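Ribulose-5-phosphate reductase 1 (Staphylococcus aureus, PDB 6XHK) catalyses the NADPH-dependent reduction of D-ribulose 5-phosphate to D-ribitol 5-phosphate, a step in making wall teichoic acid. Local coordinates at residues Gln4-Val9 against Met117-Leu122; Ala40-Tyr45 against Glu322-Asp327. One frame throughout, in Å; residues are numbered along the deposited sequence.

Contact 1: Gln4-Val9 against Met117-Leu122; sequences QVYQLV and MQDFVL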
loop_
_atom_site.group_PDB
_atom_site.type_symbol
_atom_site.label_atom_id
_atom_site.label_comp_id
_atom_site.label_asym_id
_atom_site.label_seq_id
_atom_site.Cartn_x
_atom_site.Cartn_y
_atom_site.Cartn_z
ATOM N N GLN A 4 23.429 -8.065 9.078
ATOM C CA GLN A 4 22.706 -7.929 10.333
ATOM C C GLN A 4 21.225 -7.831 10.003
ATOM O O GLN A 4 20.801 -6.920 9.279
ATOM C CB GLN A 4 23.141 -6.699 11.127
ATOM C CG GLN A 4 24.595 -6.636 11.467
ATOM C CD GLN A 4 24.985 -5.319 12.099
ATOM O OE1 GLN A 4 25.555 -5.300 13.204
ATOM N NE2 GLN A 4 24.655 -4.208 11.432
ATOM N N VAL A 5 20.446 -8.771 10.522
ATOM C CA VAL A 5 18.998 -8.769 10.371
ATOM C C VAL A 5 18.396 -8.295 11.683
ATOM O O VAL A 5 18.827 -8.724 12.761
ATOM C CB VAL A 5 18.480 -10.164 9.987
ATOM C CG1 VAL A 5 16.973 -10.205 10.037
ATOM C CG2 VAL A 5 18.984 -10.542 8.609
ATOM N N TYR A 6 17.433 -7.383 11.596
ATOM C CA TYR A 6 16.749 -6.829 12.763
ATOM C C TYR A 6 15.375 -7.482 12.835
ATOM O O TYR A 6 14.419 -7.049 12.177
ATOM C CB TYR A 6 16.700 -5.303 12.681
ATOM C CG TYR A 6 18.091 -4.694 12.598
ATOM C CD1 TYR A 6 18.884 -4.553 13.746
ATOM C CD2 TYR A 6 18.661 -4.382 11.369
ATOM C CE1 TYR A 6 20.174 -4.034 13.675
ATOM C CE2 TYR A 6 19.954 -3.871 11.284
ATOM C CZ TYR A 6 20.709 -3.704 12.435
ATOM O OH TYR A 6 21.992 -3.195 12.323
ATOM N N GLN A 7 15.301 -8.548 13.622
ATOM C CA GLN A 7 14.102 -9.345 13.788
ATOM C C GLN A 7 13.320 -8.900 15.022
ATOM O O GLN A 7 13.860 -8.290 15.950
ATOM C CB GLN A 7 14.467 -10.836 13.864
ATOM C CG GLN A 7 14.673 -11.453 12.479
ATOM C CD GLN A 7 15.064 -12.919 12.507
ATOM O OE1 GLN A 7 15.618 -13.404 13.498
ATOM N NE2 GLN A 7 14.742 -13.645 11.423
ATOM N N LEU A 8 12.016 -9.161 14.987
ATOM C CA LEU A 8 11.159 -9.003 16.151
ATOM C C LEU A 8 11.147 -10.327 16.905
ATOM O O LEU A 8 10.782 -11.363 16.341
ATOM C CB LEU A 8 9.755 -8.599 15.718
ATOM C CG LEU A 8 8.766 -8.160 16.791
ATOM C CD1 LEU A 8 9.132 -6.800 17.374
ATOM C CD2 LEU A 8 7.399 -8.124 16.168
ATOM N N VAL A 9 11.599 -10.301 18.159
ATOM C CA VAL A 9 11.700 -11.510 18.969
ATOM C C VAL A 9 10.567 -11.589 19.980
ATOM O O VAL A 9 10.350 -12.658 20.573
ATOM C CB VAL A 9 13.059 -11.582 19.694
ATOM C CG1 VAL A 9 14.192 -11.568 18.695
ATOM C CG2 VAL A 9 13.201 -10.417 20.672
ATOM N N MET A 117 14.000 -4.958 7.227
ATOM C CA MET A 117 14.841 -4.395 8.282
ATOM C C MET A 117 16.124 -5.211 8.406
ATOM O O MET A 117 16.334 -5.977 9.347
ATOM C CB MET A 117 14.085 -4.334 9.596
ATOM C CG MET A 117 12.735 -3.703 9.478
ATOM S SD MET A 117 11.848 -4.087 10.972
ATOM C CE MET A 117 12.736 -3.110 12.145
ATOM N N GLN A 118 17.012 -5.027 7.433
ATOM C CA GLN A 118 18.326 -5.648 7.498
ATOM C C GLN A 118 19.329 -4.779 6.743
ATOM O O GLN A 118 18.956 -3.856 6.015
ATOM C CB GLN A 118 18.285 -7.086 6.956
ATOM C CG GLN A 118 17.536 -7.297 5.669
ATOM C CD GLN A 118 17.016 -8.707 5.571
ATOM O OE1 GLN A 118 16.414 -9.201 6.516
ATOM N NE2 GLN A 118 17.297 -9.387 4.462
ATOM N N ASP A 119 20.620 -5.078 6.940
ATOM C CA ASP A 119 21.661 -4.278 6.298
ATOM C C ASP A 119 21.677 -4.488 4.786
ATOM O O ASP A 119 21.984 -3.549 4.043
ATOM C CB ASP A 119 23.039 -4.600 6.878
ATOM C CG ASP A 119 23.307 -3.903 8.203
ATOM O OD1 ASP A 119 22.751 -2.801 8.430
ATOM O OD2 ASP A 119 24.123 -4.444 8.993
ATOM N N PHE A 120 21.353 -5.698 4.308
ATOM C CA PHE A 120 21.309 -5.972 2.878
ATOM C C PHE A 120 20.100 -6.847 2.565
ATOM O O PHE A 120 19.763 -7.749 3.338
ATOM C CB PHE A 120 22.569 -6.686 2.392
ATOM C CG PHE A 120 23.836 -5.920 2.629
ATOM C CD1 PHE A 120 24.200 -4.865 1.809
ATOM C CD2 PHE A 120 24.721 -6.337 3.633
ATOM C CE1 PHE A 120 25.375 -4.186 2.033
ATOM C CE2 PHE A 120 25.906 -5.685 3.856
ATOM C CZ PHE A 120 26.238 -4.606 3.053
ATOM N N VAL A 121 19.457 -6.582 1.431
ATOM C CA VAL A 121 18.306 -7.346 0.955
ATOM C C VAL A 121 18.673 -7.958 -0.385
ATOM O O VAL A 121 19.078 -7.240 -1.304
ATOM C CB VAL A 121 17.046 -6.474 0.828
ATOM C CG1 VAL A 121 15.874 -7.307 0.446
ATOM C CG2 VAL A 121 16.740 -5.812 2.147
ATOM N N LEU A 122 18.530 -9.274 -0.502
ATOM C CA LEU A 122 18.817 -9.958 -1.759
ATOM C C LEU A 122 17.536 -10.120 -2.561
ATOM O O LEU A 122 16.513 -10.538 -2.027
ATOM C CB LEU A 122 19.449 -11.320 -1.517
ATOM C CG LEU A 122 20.664 -11.188 -0.625
ATOM C CD1 LEU A 122 20.300 -11.488 0.831
ATOM C CD2 LEU A 122 21.700 -12.117 -1.139
#
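Tyr6 and Asp119 have the most surface buried here, where strand 2-10 meets the chain just before strand 121-123; segment 117-122 belongs to the GroES-like domain of this member of the zinc-containing alcohol dehydrogenase family. The backbones run antiparallel through a single bridge. Val5 and Gln118 form its non-hydrogen-bonded pair, flanked by Tyr6 N to Met117 O at 2.9 Å and Asp119 N to Gln4 O at 3.0 Å. The Tyr6 ring runs back past Gln118 toward Gln4 and Asp119, with Met117 O at its edge, near the ring plane. Tyr6 CB packs on Met117 CB at 4.2 Å. Farther out, Asp119 OD1 lies near the ring plane, with the carboxylate turned almost perpendicular to the ring (82°). The other oxygen, OD2, takes a hydrogen bond from Gln4 NE2 on its syn side, although the modelled 2.5 Å is doubtfully short at this resolution. Gln4 gets there by an extended chain (chi2 173°), its amide turned 31° from the carboxylate. Gln118 runs beside Val5, both methyls of Val5 facing OE1, while Gln118 NE2 donates to Phe120 O. Asp119 is buried, and OD1 has a long, weak ion pair with Arg31; the two partners, if real, would be consistent with a charged carboxylate.

Contact 2: Ala40-Tyr45 against Glu322-Asp327; sequences ADQRYY and EAFEAD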
loop_
_atom_site.group_PDB
_atom_site.type_symbol
_atom_site.label_atom_id
_atom_site.label_comp_id
_atom_site.label_asym_id
_atom_site.label_seq_id
_atom_site.Cartn_x
_atom_site.Cartn_y
_atom_site.Cartn_z
ATOM N N ALA A 40 -0.011 -4.371 8.532
ATOM C CA ALA A 40 0.370 -5.757 8.752
ATOM C C ALA A 40 1.558 -5.872 9.705
ATOM O O ALA A 40 1.563 -6.740 10.587
ATOM C CB ALA A 40 0.667 -6.419 7.408
ATOM N N ASP A 41 2.574 -5.003 9.552
ATOM C CA ASP A 41 3.727 -5.070 10.462
ATOM C C ASP A 41 3.364 -4.654 11.885
ATOM O O ASP A 41 3.990 -5.118 12.851
ATOM C CB ASP A 41 4.911 -4.230 9.955
ATOM C CG ASP A 41 5.223 -4.457 8.474
ATOM O OD1 ASP A 41 5.206 -3.479 7.691
ATOM O OD2 ASP A 41 5.464 -5.631 8.091
ATOM N N GLN A 42 2.350 -3.800 12.034
ATOM C CA GLN A 42 1.924 -3.377 13.360
ATOM C C GLN A 42 1.154 -4.478 14.087
ATOM O O GLN A 42 1.236 -4.566 15.318
ATOM C CB GLN A 42 1.096 -2.105 13.227
ATOM C CG GLN A 42 1.938 -0.904 12.866
ATOM C CD GLN A 42 2.546 -0.234 14.076
ATOM O OE1 GLN A 42 2.659 -0.844 15.141
ATOM N NE2 GLN A 42 3.016 1.001 13.900
ATOM N N ARG A 43 0.418 -5.329 13.354
ATOM C CA ARG A 43 -0.234 -6.483 13.979
ATOM C C ARG A 43 0.776 -7.307 14.770
ATOM O O ARG A 43 0.532 -7.670 15.929
ATOM C CB ARG A 43 -0.946 -7.354 12.922
ATOM C CG ARG A 43 -1.987 -6.606 12.066
ATOM C CD ARG A 43 -3.054 -7.502 11.387
ATOM N NE ARG A 43 -2.733 -7.884 9.999
ATOM C CZ ARG A 43 -3.211 -7.279 8.900
ATOM N NH1 ARG A 43 -4.026 -6.227 8.998
ATOM N NH2 ARG A 43 -2.859 -7.712 7.687
ATOM N N TYR A 44 1.943 -7.577 14.168
ATOM C CA TYR A 44 2.970 -8.348 14.865
ATOM C C TYR A 44 3.632 -7.525 15.964
ATOM O O TYR A 44 3.917 -8.050 17.048
ATOM C CB TYR A 44 4.021 -8.881 13.880
ATOM C CG TYR A 44 3.472 -9.762 12.771
ATOM C CD1 TYR A 44 2.885 -9.210 11.639
ATOM C CD2 TYR A 44 3.524 -11.151 12.863
ATOM C CE1 TYR A 44 2.373 -10.021 10.621
ATOM C CE2 TYR A 44 3.009 -11.971 11.856
ATOM C CZ TYR A 44 2.435 -11.402 10.736
ATOM O OH TYR A 44 1.919 -12.206 9.731
ATOM N N TYR A 45 3.878 -6.231 15.719
ATOM C CA TYR A 45 4.630 -5.438 16.693
ATOM C C TYR A 45 3.922 -5.362 18.044
ATOM O O TYR A 45 4.584 -5.220 19.081
ATOM C CB TYR A 45 4.873 -4.021 16.171
ATOM C CG TYR A 45 5.531 -3.134 17.206
ATOM C CD1 TYR A 45 4.781 -2.215 17.926
ATOM C CD2 TYR A 45 6.895 -3.201 17.451
ATOM C CE1 TYR A 45 5.361 -1.404 18.885
ATOM C CE2 TYR A 45 7.494 -2.371 18.398
ATOM C CZ TYR A 45 6.714 -1.481 19.115
ATOM O OH TYR A 45 7.265 -0.656 20.066
ATOM N N GLU A 322 10.508 3.873 18.962
ATOM C CA GLU A 322 9.914 5.204 18.871
ATOM C C GLU A 322 9.077 5.342 17.604
ATOM O O GLU A 322 7.939 5.832 17.642
ATOM C CB GLU A 322 11.006 6.272 18.903
ATOM C CG GLU A 322 10.458 7.682 18.716
ATOM C CD GLU A 322 11.525 8.755 18.782
ATOM O OE1 GLU A 322 12.706 8.410 19.008
ATOM O OE2 GLU A 322 11.172 9.947 18.636
ATOM N N ALA A 323 9.626 4.891 16.473
ATOM C CA ALA A 323 8.927 5.001 15.199
ATOM C C ALA A 323 7.658 4.161 15.180
ATOM O O ALA A 323 6.631 4.580 14.628
ATOM C CB ALA A 323 9.856 4.582 14.065
ATOM N N PHE A 324 7.697 2.977 15.793
ATOM C CA PHE A 324 6.508 2.132 15.759
ATOM C C PHE A 324 5.414 2.675 16.668
ATOM O O PHE A 324 4.230 2.683 16.291
ATOM C CB PHE A 324 6.861 0.697 16.139
ATOM C CG PHE A 324 7.245 -0.134 14.966
ATOM C CD1 PHE A 324 6.311 -0.930 14.333
ATOM C CD2 PHE A 324 8.553 -0.143 14.513
ATOM C CE1 PHE A 324 6.658 -1.686 13.244
ATOM C CE2 PHE A 324 8.914 -0.911 13.434
ATOM C CZ PHE A 324 7.970 -1.683 12.798
ATOM N N GLU A 325 5.797 3.132 17.867
ATOM C CA GLU A 325 4.842 3.769 18.758
ATOM C C GLU A 325 4.215 4.991 18.087
ATOM O O GLU A 325 2.990 5.193 18.140
ATOM C CB GLU A 325 5.538 4.146 20.067
ATOM C CG GLU A 325 6.132 2.951 20.830
ATOM C CD GLU A 325 5.121 2.164 21.665
ATOM O OE1 GLU A 325 3.907 2.493 21.647
ATOM O OE2 GLU A 325 5.556 1.201 22.343
ATOM N N ALA A 326 5.040 5.796 17.411
ATOM C CA ALA A 326 4.526 6.977 16.734
ATOM C C ALA A 326 3.587 6.624 15.587
ATOM O O ALA A 326 2.652 7.382 15.315
ATOM C CB ALA A 326 5.684 7.828 16.225
ATOM N N ASP A 327 3.823 5.505 14.887
ATOM C CA ASP A 327 2.921 5.122 13.800
ATOM C C ASP A 327 1.615 4.572 14.360
ATOM O O ASP A 327 0.556 4.692 13.718
ATOM C CB ASP A 327 3.616 4.109 12.882
ATOM C CG ASP A 327 2.785 3.730 11.653
ATOM O OD1 ASP A 327 2.561 4.597 10.778
ATOM O OD2 ASP A 327 2.412 2.544 11.522
#
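The helical segments 40-45 and 322-327 cross with their axes 11.2 Å apart at closest and their directions 111° apart, Gln42 and Phe324 having the nearest CA atoms. This is helix packing in the catalytic part of the medium-chain alcohol dehydrogenase fold: the first helix follows position 38, a predicted zinc ligand that carries a modified cysteine here, and the second belongs to the C-terminal stretch of chain that comes after the Rossmann strands. Phe324 sits at the middle. Its ring makes an offset stack with Tyr45, centroids 4.7 Å apart and planes 23° from parallel, and its CB lies over the centre of the same Tyr45 face as a CH-pi contact. With CG anti to the backbone N (chi1 175°), the Tyr45 ring points at helix 318-328. Tyr45 OH makes a weak bond to Glu325 OE2 at 3.4 Å, the carboxylate oxygen lying near the ring plane. Gln42 OE1 lies in the plane of the Phe324 ring, 3.7 Å from Phe324 CD1. A bend at chi2 brings the Gln42 amide to helix 318-328, where NE2 spends both its hydrogens. Gln42 NE2 reaches Phe324 O at 3.2 Å on a carbonyl lone pair, and Asp327 OD2 at 2.9 Å on the anti lone pair, both acceptors lying in the amide plane. The other Asp327 oxygen, OD1, is hydrogen-bonded to Thr335 OG1.

In the fold
The centres of contacts 1 and 2 lie 16 Å apart, and the two touch through Leu8: Leu8 CD2 packs 3.6 Å from Tyr44 O, so strand 2-10 rests against helix 40-46. Contact 2 is the one nearer the chemistry. The side chain of Asp41 is about 4 Å from that of His64, a predicted zinc ligand, and Asp41 OD1 accepts a hydrogen bond from the backbone N of the modified cysteine at position 38. Arg43, on the same helix, touches the bound NADPH. Contact 1 is farther off, the Met117 side chain about 8 Å from that of His64 and packed on Leu62 and Ile63.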